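PDB 5APG: 16S rRNA aminocarboxypropyltransferase from Vulcanisaeta distributa, which probably transfers the 3-amino-3-carboxypropyl group of S-adenosylmethionine onto N1-methylpseudouridine in 16S rRNA, the last step in making the hypermodified m1acp3-Psi. Local coordinates for residues A[41-46]-A[58-63]; A[51-56]-A[89-94]. All blocks are in the same frame, centred on the assembly; numbering follows the deposited sequence.

Contact 1 (A[41-46]-A[58-63]). With EEM ([(3S)-3-amino-4-hydroxy-4-oxo-butyl]-[[(2S,3S,4R,5R)-5-(6-aminopurin-9-yl)-3,4-dihydroxy-oxolan-2-yl]methyl]-methyl-selanium), chain D.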
ATOM      1  N   GLY A  41       4.446  16.063   4.537  1.00 19.19           N
ATOM      2  CA  GLY A  41       3.447  16.508   3.586  1.00 19.70           C
ATOM      3  C   GLY A  41       3.261  15.547   2.429  1.00 16.65           C
ATOM      4  O   GLY A  41       2.494  15.820   1.508  1.00 20.24           O
ATOM      5  N   SER A  42       3.968  14.422   2.469  1.00 18.75           N
ATOM      6  CA  SER A  42       3.788  13.383   1.465  1.00 17.64           C
ATOM      7  C   SER A  42       2.551  12.556   1.795  1.00 19.22           C
ATOM      8  O   SER A  42       2.058  12.587   2.921  1.00 18.77           O
ATOM      9  CB  SER A  42       5.017  12.471   1.385  1.00 16.85           C
ATOM     10  OG  SER A  42       5.273  11.827   2.626  1.00 17.32           O
ATOM     11  N   ILE A  43       2.047  11.833   0.803  1.00 14.98           N
ATOM     12  CA  ILE A  43       1.111  10.748   1.062  1.00 15.70           C
ATOM     13  C   ILE A  43       1.862   9.636   1.782  1.00 17.29           C
ATOM     14  O   ILE A  43       2.915   9.201   1.312  1.00 17.02           O
ATOM     15  CB  ILE A  43       0.500  10.170  -0.240  1.00 16.67           C
ATOM     16  CG1 ILE A  43      -0.231  11.251  -1.040  1.00 20.03           C
ATOM     17  CG2 ILE A  43      -0.432   9.001   0.076  1.00 15.92           C
ATOM     18  CD1 ILE A  43      -1.474  11.778  -0.346  1.00 20.63           C
ATOM     19  N   ILE A  44       1.341   9.171   2.915  1.00 15.30           N
ATOM     20  CA  ILE A  44       1.878   7.948   3.494  1.00 13.48           C
ATOM     21  C   ILE A  44       0.800   6.875   3.481  1.00 15.52           C
ATOM     22  O   ILE A  44      -0.341   7.094   3.908  1.00 15.26           O
ATOM     23  CB  ILE A  44       2.444   8.144   4.937  1.00 13.72           C
ATOM     24  CG1 ILE A  44       3.305   6.935   5.325  1.00 17.57           C
ATOM     25  CG2 ILE A  44       1.337   8.366   5.983  1.00 14.80           C
ATOM     26  CD1 ILE A  44       4.062   7.103   6.635  1.00 20.47           C
ATOM     27  N   LEU A  45       1.148   5.721   2.928  1.00 14.75           N
ATOM     28  CA  LEU A  45       0.244   4.588   2.992  1.00 14.84           C
ATOM     29  C   LEU A  45       0.175   4.146   4.442  1.00 14.87           C
ATOM     30  O   LEU A  45       1.190   4.095   5.141  1.00 18.51           O
ATOM     31  CB  LEU A  45       0.700   3.452   2.079  1.00 15.05           C
ATOM     32  CG  LEU A  45       0.709   3.773   0.579  1.00 19.26           C
ATOM     33  CD1 LEU A  45       0.985   2.519  -0.229  1.00 20.27           C
ATOM     34  CD2 LEU A  45      -0.597   4.417   0.139  1.00 18.44           C
ATOM     35  N   ASP A  46      -1.033   3.860   4.902  1.00 14.56           N
ATOM     36  CA  ASP A  46      -1.255   3.510   6.293  1.00 15.42           C
ATOM     37  C   ASP A  46      -2.510   2.661   6.363  1.00 15.09           C
ATOM     38  O   ASP A  46      -3.615   3.182   6.229  1.00 15.18           O
ATOM     39  CB  ASP A  46      -1.389   4.775   7.152  1.00 18.08           C
ATOM     40  CG  ASP A  46      -1.516   4.474   8.639  1.00 18.95           C
ATOM     41  OD1 ASP A  46      -1.888   3.340   9.022  1.00 18.13           O
ATOM     42  OD2 ASP A  46      -1.251   5.395   9.437  1.00 20.94           O
ATOM     43  N   ARG A  58      -2.937  12.146  -6.421  1.00 21.01           N
ATOM     44  CA  ARG A  58      -1.820  12.247  -7.367  1.00 19.85           C
ATOM     45  C   ARG A  58      -1.039  13.560  -7.233  1.00 20.26           C
ATOM     46  O   ARG A  58       0.193  13.573  -7.295  1.00 21.24           O
ATOM     47  CB  ARG A  58      -2.329  12.115  -8.806  1.00 21.37           C
ATOM     48  CG  ARG A  58      -1.248  12.283  -9.864  1.00 21.71           C
ATOM     49  CD  ARG A  58      -1.856  12.365 -11.260  1.00 27.30           C
ATOM     50  NE  ARG A  58      -0.837  12.573 -12.288  1.00 27.09           N
ATOM     51  CZ  ARG A  58      -0.351  11.613 -13.066  1.00 29.05           C
ATOM     52  NH1 ARG A  58      -0.795  10.368 -12.943  1.00 25.21           N
ATOM     53  NH2 ARG A  58       0.576  11.897 -13.974  1.00 26.14           N
ATOM     54  N   VAL A  59      -1.760  14.662  -7.052  1.00 21.47           N
ATOM     55  CA  VAL A  59      -1.135  15.982  -7.007  1.00 26.33           C
ATOM     56  C   VAL A  59      -0.128  16.080  -5.857  1.00 24.57           C
ATOM     57  O   VAL A  59       0.942  16.670  -6.010  1.00 25.24           O
ATOM     58  CB  VAL A  59      -2.198  17.108  -6.892  1.00 26.57           C
ATOM     59  CG1 VAL A  59      -3.074  16.920  -5.665  1.00 31.99           C
ATOM     60  CG2 VAL A  59      -1.537  18.473  -6.866  1.00 32.30           C
ATOM     61  N   ILE A  60      -0.463  15.467  -4.723  1.00 20.49           N
ATOM     62  CA  ILE A  60       0.415  15.445  -3.558  1.00 18.99           C
ATOM     63  C   ILE A  60       1.609  14.512  -3.763  1.00 22.99           C
ATOM     64  O   ILE A  60       2.742  14.858  -3.422  1.00 22.14           O
ATOM     65  CB  ILE A  60      -0.359  15.009  -2.292  1.00 19.51           C
ATOM     66  CG1 ILE A  60      -1.487  15.997  -2.000  1.00 22.58           C
ATOM     67  CG2 ILE A  60       0.579  14.900  -1.096  1.00 20.40           C
ATOM     68  CD1 ILE A  60      -1.002  17.399  -1.702  1.00 25.34           C
ATOM     69  N   ALA A  61       1.349  13.332  -4.320  1.00 20.12           N
ATOM     70  CA  ALA A  61       2.412  12.376  -4.627  1.00 21.25           C
ATOM     71  C   ALA A  61       3.446  12.963  -5.586  1.00 19.81           C
ATOM     72  O   ALA A  61       4.639  12.709  -5.448  1.00 22.84           O
ATOM     73  CB  ALA A  61       1.821  11.101  -5.212  1.00 21.86           C
ATOM     74  N   GLU A  62       2.987  13.741  -6.560  1.00 21.14           N
ATOM     75  CA  GLU A  62       3.888  14.392  -7.509  1.00 25.00           C
ATOM     76  C   GLU A  62       4.758  15.464  -6.866  1.00 26.24           C
ATOM     77  O   GLU A  62       5.923  15.625  -7.225  1.00 28.99           O
ATOM     78  CB  GLU A  62       3.099  15.032  -8.650  1.00 28.93           C
ATOM     79  CG  GLU A  62       2.384  14.069  -9.561  1.00 33.10           C
ATOM     80  CD  GLU A  62       1.567  14.794 -10.609  1.00 35.00           C
ATOM     81  OE1 GLU A  62       0.906  15.797 -10.261  1.00 36.08           O
ATOM     82  OE2 GLU A  62       1.598  14.367 -11.780  1.00 37.34           O
ATOM     83  N   SER A  63       4.181  16.208  -5.928  1.00 23.88           N
ATOM     84  CA  SER A  63       4.843  17.390  -5.387  1.00 25.00           C
ATOM     85  C   SER A  63       5.611  17.124  -4.091  1.00 28.22           C
ATOM     86  O   SER A  63       6.632  17.765  -3.834  1.00 28.91           O
ATOM     87  CB  SER A  63       3.816  18.506  -5.166  1.00 24.59           C
ATOM     88  OG  SER A  63       2.720  18.044  -4.388  1.00 28.40           O
TER
HETATM   89  C2  EEM D1185      -2.370   0.780   3.010  1.00 15.09           C
HETATM   90  N3  EEM D1185      -1.138   0.378   2.945  1.00 16.21           N
HETATM   91  C4  EEM D1185      -0.867  -0.901   2.751  1.00 15.36           C
HETATM   92  C1' EEM D1185       1.647  -1.060   2.622  1.00 16.83           C
HETATM   93  C2' EEM D1185       1.901  -0.529   4.055  1.00 17.05           C
HETATM   94  C3' EEM D1185       2.473  -1.633   4.676  1.00 19.84           C
HETATM   95  C4' EEM D1185       3.227  -2.317   3.799  1.00 16.83           C
HETATM   96  C5' EEM D1185       3.158  -3.793   3.932  1.00 18.24           C
HETATM   97  O   EEM D1185       6.177  -6.978   1.176  1.00 22.30           O
HETATM   98  C   EEM D1185       6.626  -7.615   2.088  1.00 25.67           C
HETATM   99  OXT EEM D1185       7.742  -8.099   2.014  1.00 30.37           O
HETATM  100  CA  EEM D1185       5.833  -7.788   3.365  1.00 27.31           C
HETATM  101  N   EEM D1185       6.516  -8.745   4.188  1.00 29.95           N
HETATM  102  CB  EEM D1185       5.767  -6.413   4.012  1.00 25.03           C
HETATM  103  CG  EEM D1185       4.736  -6.284   5.114  1.00 27.59           C
HETATM  104 SE   EEM D1185       4.270  -4.384   5.424  0.89 24.04          SE
HETATM  105  CE  EEM D1185       3.148  -4.213   6.993  1.00 20.49           C
HETATM  106  O4' EEM D1185       2.456  -2.017   2.423  1.00 17.41           O
HETATM  107  O3' EEM D1185       3.129  -1.282   5.957  1.00 20.11           O
HETATM  108  O2' EEM D1185       2.915   0.458   3.838  1.00 18.93           O
HETATM  109  N9  EEM D1185       0.264  -1.613   2.642  1.00 15.12           N
HETATM  110  C8  EEM D1185      -0.104  -2.865   2.458  1.00 16.66           C
HETATM  111  N7  EEM D1185      -1.412  -2.990   2.460  1.00 15.66           N
HETATM  112  C5  EEM D1185      -1.938  -1.765   2.636  1.00 14.80           C
HETATM  113  N1  EEM D1185      -3.426  -0.000   2.909  1.00 15.26           N
HETATM  114  C6  EEM D1185      -3.272  -1.278   2.725  1.00 15.65           C
HETATM  115  N6  EEM D1185      -4.380  -2.143   2.629  1.00 13.90           N
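I43 on strand 43-45 packs against I60 on helix 58-63, and their side chains cross at about a right angle. The two segments open the beta-alpha-beta unit that continues into strand 66-70. The tight part is small and apolar. I43 CG1 sits 3.7 Å from I60 CG2, and I43 CD1 lies 3.9 Å from I60 CB. In I60, CG2 stands anti to the backbone N while CG1 lies beside it (chi1 -61°). This places the CG2 methyl at the strand, where it also meets G41 O at 3.4 Å. I43 is buried further by L53, L66 and I89. An alanine in place of I43 would lose CG1, CG2 and CD1 and is likely to leave a gap beside I60 CG2 and CB.

V59, E62 and S63 are exposed on the other side of the helix. R58 NE pairs with E62 OE2 at 3.1 Å, a salt bridge whose hydrogen bond is weak. R58 also reaches M123 O and, by cation-pi, F125. S63 OG bonds to V59 O at 2.8 Å. Away from the helix, L45 CB approaches N3 of the bound EEM at 3.7 Å. The side chains of strand and helix thus meet through saturated carbons. The strand's backbone bonds elsewhere: I43 to G65 and S67, G41 O to R64 NH1. The fit between these segments therefore probably rests on shape and exclusion of water.

Contact 2 (A[51-56]-A[89-94]). With EEM ([(3S)-3-amino-4-hydroxy-4-oxo-butyl]-[[(2S,3S,4R,5R)-5-(6-aminopurin-9-yl)-3,4-dihydroxy-oxolan-2-yl]methyl]-methyl-selanium), chain D.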
ATOM      1  N   THR A  51      -9.307   6.459   5.876  1.00 14.25           N
ATOM      2  CA  THR A  51      -9.410   7.330   4.709  1.00 14.58           C
ATOM      3  C   THR A  51      -8.722   6.712   3.495  1.00 15.31           C
ATOM      4  O   THR A  51      -7.501   6.602   3.462  1.00 16.19           O
ATOM      5  CB  THR A  51      -8.789   8.714   4.988  1.00 15.96           C
ATOM      6  OG1 THR A  51      -9.192   9.168   6.288  1.00 18.65           O
ATOM      7  CG2 THR A  51      -9.226   9.721   3.935  1.00 18.43           C
ATOM      8  N   PRO A  52      -9.507   6.309   2.485  1.00 16.41           N
ATOM      9  CA  PRO A  52      -8.906   5.646   1.323  1.00 16.31           C
ATOM     10  C   PRO A  52      -8.239   6.608   0.347  1.00 16.18           C
ATOM     11  O   PRO A  52      -8.704   7.734   0.134  1.00 17.73           O
ATOM     12  CB  PRO A  52     -10.102   4.956   0.661  1.00 16.94           C
ATOM     13  CG  PRO A  52     -11.263   5.829   1.006  1.00 22.34           C
ATOM     14  CD  PRO A  52     -10.972   6.410   2.372  1.00 17.13           C
ATOM     15  N   LEU A  53      -7.145   6.136  -0.245  1.00 15.70           N
ATOM     16  CA  LEU A  53      -6.463   6.838  -1.324  1.00 17.26           C
ATOM     17  C   LEU A  53      -7.401   7.033  -2.509  1.00 17.56           C
ATOM     18  O   LEU A  53      -8.153   6.128  -2.853  1.00 17.59           O
ATOM     19  CB  LEU A  53      -5.224   6.051  -1.760  1.00 15.57           C
ATOM     20  CG  LEU A  53      -4.224   6.746  -2.680  1.00 15.96           C
ATOM     21  CD1 LEU A  53      -3.335   7.693  -1.879  1.00 16.71           C
ATOM     22  CD2 LEU A  53      -3.395   5.709  -3.439  1.00 17.12           C
ATOM     23  N   THR A  54      -7.347   8.208  -3.129  1.00 18.38           N
ATOM     24  CA  THR A  54      -8.163   8.507  -4.306  1.00 19.49           C
ATOM     25  C   THR A  54      -7.275   9.071  -5.422  1.00 19.67           C
ATOM     26  O   THR A  54      -6.157   9.503  -5.153  1.00 19.22           O
ATOM     27  CB  THR A  54      -9.294   9.512  -3.972  1.00 19.73           C
ATOM     28  OG1 THR A  54      -8.731  10.703  -3.411  1.00 24.73           O
ATOM     29  CG2 THR A  54     -10.286   8.897  -2.987  1.00 22.80           C
ATOM     30  N   PRO A  55      -7.764   9.060  -6.677  1.00 21.75           N
ATOM     31  CA  PRO A  55      -6.957   9.572  -7.793  1.00 20.38           C
ATOM     32  C   PRO A  55      -6.429  10.989  -7.580  1.00 20.83           C
ATOM     33  O   PRO A  55      -5.309  11.284  -7.992  1.00 24.16           O
ATOM     34  CB  PRO A  55      -7.938   9.539  -8.970  1.00 22.58           C
ATOM     35  CG  PRO A  55      -8.843   8.411  -8.652  1.00 26.04           C
ATOM     36  CD  PRO A  55      -9.018   8.445  -7.153  1.00 22.28           C
ATOM     37  N   SER A  56      -7.211  11.846  -6.927  1.00 22.98           N
ATOM     38  CA  SER A  56      -6.814  13.241  -6.767  1.00 26.12           C
ATOM     39  C   SER A  56      -5.619  13.406  -5.826  1.00 25.12           C
ATOM     40  O   SER A  56      -5.009  14.470  -5.786  1.00 27.55           O
ATOM     41  CB  SER A  56      -7.998  14.084  -6.274  1.00 30.69           C
ATOM     42  OG  SER A  56      -8.591  13.515  -5.120  1.00 30.82           O
ATOM     43  N   ILE A  89       0.015  12.962   4.985  1.00 17.97           N
ATOM     44  CA  ILE A  89      -1.354  12.746   4.545  1.00 17.64           C
ATOM     45  C   ILE A  89      -1.596  11.236   4.524  1.00 16.23           C
ATOM     46  O   ILE A  89      -1.200  10.538   3.586  1.00 17.14           O
ATOM     47  CB  ILE A  89      -1.621  13.367   3.162  1.00 17.04           C
ATOM     48  CG1 ILE A  89      -1.437  14.887   3.230  1.00 20.47           C
ATOM     49  CG2 ILE A  89      -3.033  13.043   2.691  1.00 16.41           C
ATOM     50  CD1 ILE A  89      -1.278  15.553   1.882  1.00 22.62           C
ATOM     51  N   ARG A  90      -2.243  10.744   5.579  1.00 17.70           N
ATOM     52  CA  ARG A  90      -2.363   9.309   5.818  1.00 16.65           C
ATOM     53  C   ARG A  90      -3.548   8.722   5.067  1.00 15.39           C
ATOM     54  O   ARG A  90      -4.681   9.175   5.232  1.00 16.22           O
ATOM     55  CB  ARG A  90      -2.501   9.032   7.319  1.00 16.41           C
ATOM     56  CG  ARG A  90      -1.339   9.567   8.151  1.00 16.87           C
ATOM     57  CD  ARG A  90      -1.645   9.508   9.646  1.00 20.17           C
ATOM     58  NE  ARG A  90      -1.693   8.138  10.151  1.00 20.26           N
ATOM     59  CZ  ARG A  90      -1.876   7.821  11.428  1.00 30.49           C
ATOM     60  NH1 ARG A  90      -2.030   8.780  12.334  1.00 30.51           N
ATOM     61  NH2 ARG A  90      -1.905   6.548  11.804  1.00 25.71           N
ATOM     62  N   ARG A  91      -3.283   7.710   4.248  1.00 14.72           N
ATOM     63  CA  ARG A  91      -4.324   7.075   3.444  1.00 14.54           C
ATOM     64  C   ARG A  91      -4.191   5.555   3.438  1.00 14.40           C
ATOM     65  O   ARG A  91      -3.098   5.022   3.231  1.00 15.30           O
ATOM     66  CB  ARG A  91      -4.282   7.592   1.999  1.00 14.52           C
ATOM     67  CG  ARG A  91      -4.593   9.080   1.832  1.00 14.45           C
ATOM     68  CD  ARG A  91      -6.047   9.399   2.231  1.00 15.69           C
ATOM     69  NE  ARG A  91      -6.393  10.798   1.982  1.00 17.84           N
ATOM     70  CZ  ARG A  91      -6.262  11.779   2.871  1.00 17.48           C
ATOM     71  NH1 ARG A  91      -5.785  11.528   4.088  1.00 15.54           N
ATOM     72  NH2 ARG A  91      -6.608  13.020   2.545  1.00 17.90           N
ATOM     73  N   ARG A  92      -5.297   4.852   3.662  1.00 14.25           N
ATOM     74  CA  ARG A  92      -5.303   3.414   3.435  1.00 13.32           C
ATOM     75  C   ARG A  92      -5.544   3.187   1.955  1.00 13.03           C
ATOM     76  O   ARG A  92      -5.979   4.094   1.243  1.00 14.87           O
ATOM     77  CB  ARG A  92      -6.378   2.697   4.266  1.00 14.06           C
ATOM     78  CG  ARG A  92      -7.827   3.045   3.891  1.00 15.74           C
ATOM     79  CD  ARG A  92      -8.798   2.069   4.564  1.00 15.77           C
ATOM     80  NE  ARG A  92     -10.210   2.358   4.307  1.00 14.11           N
ATOM     81  CZ  ARG A  92     -10.894   1.912   3.257  1.00 18.10           C
ATOM     82  NH1 ARG A  92     -10.295   1.171   2.333  1.00 15.72           N
ATOM     83  NH2 ARG A  92     -12.179   2.219   3.121  1.00 17.16           N
ATOM     84  N   LEU A  93      -5.247   1.987   1.480  1.00 13.33           N
ATOM     85  CA  LEU A  93      -5.633   1.636   0.128  1.00 13.77           C
ATOM     86  C   LEU A  93      -7.083   1.191   0.139  1.00 15.11           C
ATOM     87  O   LEU A  93      -7.544   0.609   1.115  1.00 16.29           O
ATOM     88  CB  LEU A  93      -4.740   0.533  -0.441  1.00 14.25           C
ATOM     89  CG  LEU A  93      -3.315   0.964  -0.781  1.00 14.68           C
ATOM     90  CD1 LEU A  93      -2.485  -0.265  -1.062  1.00 16.99           C
ATOM     91  CD2 LEU A  93      -3.312   1.912  -1.978  1.00 16.81           C
ATOM     92  N   PRO A  94      -7.811   1.476  -0.947  1.00 14.23           N
ATOM     93  CA  PRO A  94      -9.128   0.864  -1.116  1.00 15.77           C
ATOM     94  C   PRO A  94      -8.977  -0.647  -1.180  1.00 16.45           C
ATOM     95  O   PRO A  94      -7.885  -1.149  -1.475  1.00 14.72           O
ATOM     96  CB  PRO A  94      -9.633   1.443  -2.446  1.00 18.36           C
ATOM     97  CG  PRO A  94      -8.434   1.972  -3.123  1.00 24.24           C
ATOM     98  CD  PRO A  94      -7.482   2.396  -2.047  1.00 16.72           C
TER
HETATM   99  C2  EEM D1185      -2.370   0.780   3.010  1.00 15.09           C
HETATM  100  N3  EEM D1185      -1.138   0.378   2.945  1.00 16.21           N
HETATM  101  C4  EEM D1185      -0.867  -0.901   2.751  1.00 15.36           C
HETATM  102  C1' EEM D1185       1.647  -1.060   2.622  1.00 16.83           C
HETATM  103  C2' EEM D1185       1.901  -0.529   4.055  1.00 17.05           C
HETATM  104  C3' EEM D1185       2.473  -1.633   4.676  1.00 19.84           C
HETATM  105  C4' EEM D1185       3.227  -2.317   3.799  1.00 16.83           C
HETATM  106  C5' EEM D1185       3.158  -3.793   3.932  1.00 18.24           C
HETATM  107  O   EEM D1185       6.177  -6.978   1.176  1.00 22.30           O
HETATM  108  C   EEM D1185       6.626  -7.615   2.088  1.00 25.67           C
HETATM  109  OXT EEM D1185       7.742  -8.099   2.014  1.00 30.37           O
HETATM  110  CA  EEM D1185       5.833  -7.788   3.365  1.00 27.31           C
HETATM  111  N   EEM D1185       6.516  -8.745   4.188  1.00 29.95           N
HETATM  112  CB  EEM D1185       5.767  -6.413   4.012  1.00 25.03           C
HETATM  113  CG  EEM D1185       4.736  -6.284   5.114  1.00 27.59           C
HETATM  114 SE   EEM D1185       4.270  -4.384   5.424  0.89 24.04          SE
HETATM  115  CE  EEM D1185       3.148  -4.213   6.993  1.00 20.49           C
HETATM  116  O4' EEM D1185       2.456  -2.017   2.423  1.00 17.41           O
HETATM  117  O3' EEM D1185       3.129  -1.282   5.957  1.00 20.11           O
HETATM  118  O2' EEM D1185       2.915   0.458   3.838  1.00 18.93           O
HETATM  119  N9  EEM D1185       0.264  -1.613   2.642  1.00 15.12           N
HETATM  120  C8  EEM D1185      -0.104  -2.865   2.458  1.00 16.66           C
HETATM  121  N7  EEM D1185      -1.412  -2.990   2.460  1.00 15.66           N
HETATM  122  C5  EEM D1185      -1.938  -1.765   2.636  1.00 14.80           C
HETATM  123  N1  EEM D1185      -3.426  -0.000   2.909  1.00 15.26           N
HETATM  124  C6  EEM D1185      -3.272  -1.278   2.725  1.00 15.65           C
HETATM  125  N6  EEM D1185      -4.380  -2.143   2.629  1.00 13.90           N
HETATM  126  O   HOH W   1      -6.531   9.287   7.414  1.00 22.80           O
HETATM  127  O   HOH W   2      -7.949  10.348  -0.604  1.00 20.39           O
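R92 O receives L53 N at 2.8 Å, nearly in line with its carbonyl (C=O...N angle 175°). P52 CA also approaches this oxygen, in a CA-H...O contact of 3.3 Å. On the other side of P52, R92 N donates to T51 O at 2.8 Å. Together these bonds make a single beta bridge of the parallel pattern between P52 and R92. It ties the loop 51-56 to the chain just after edge strand 89-91 of the SPOUT fold.

The R91 chain bends at chi2 (-65°), which brings its guanidinium back toward T51. T51 CG2 covers one face, 3.6 Å from R91 NE, and I89 CG2 covers the opposite face, both offset toward the rim. R91 NH1 donates to R90 O at 2.8 Å from above that carbonyl's plane. A water at the guanidinium edge accepts from R91 NE and T54 OG1 and donates to P52 O, so it links loop and strand.

P52 CB sits over the centre of the R92 guanidinium, 4.1 Å from R92 CZ. That group also bonds to L93 O through NH1, and the same NH1 forms a salt bridge with E161. On the buried side, L53 and L93 lie side by side, with CD2 atoms in contact. The bridge is likely to steady the backbone leading to L93, which binds the selenium analogue of S-adenosylmethionine: L93 N donates to adenine N1 of EEM at 3.1 Å, with an N-H...N angle of 167°.

Overall arrangement
The centres of contacts 1 and 2 are about 9 Å apart, on the same side of the chain's centre. Their segments alternate along the chain: 41-46, 51-56, 58-63, then 89-94. In sequence, the loop of contact 2 therefore lies between the strand and helix of contact 1. Strands 43-45 and 89-91 are neighbours in the parallel sheet, and 89-91 is its outermost strand on that side. D46 joins the two contacts through a salt bridge from D46 OD2 to R90 NH2 (2.7 Å). I60 CG2 also packs on I89 CD1. Both contacts reach EEM, so the C-terminal end of 43-45 and the residues just after both strands line one part of the S-adenosylmethionine pocket.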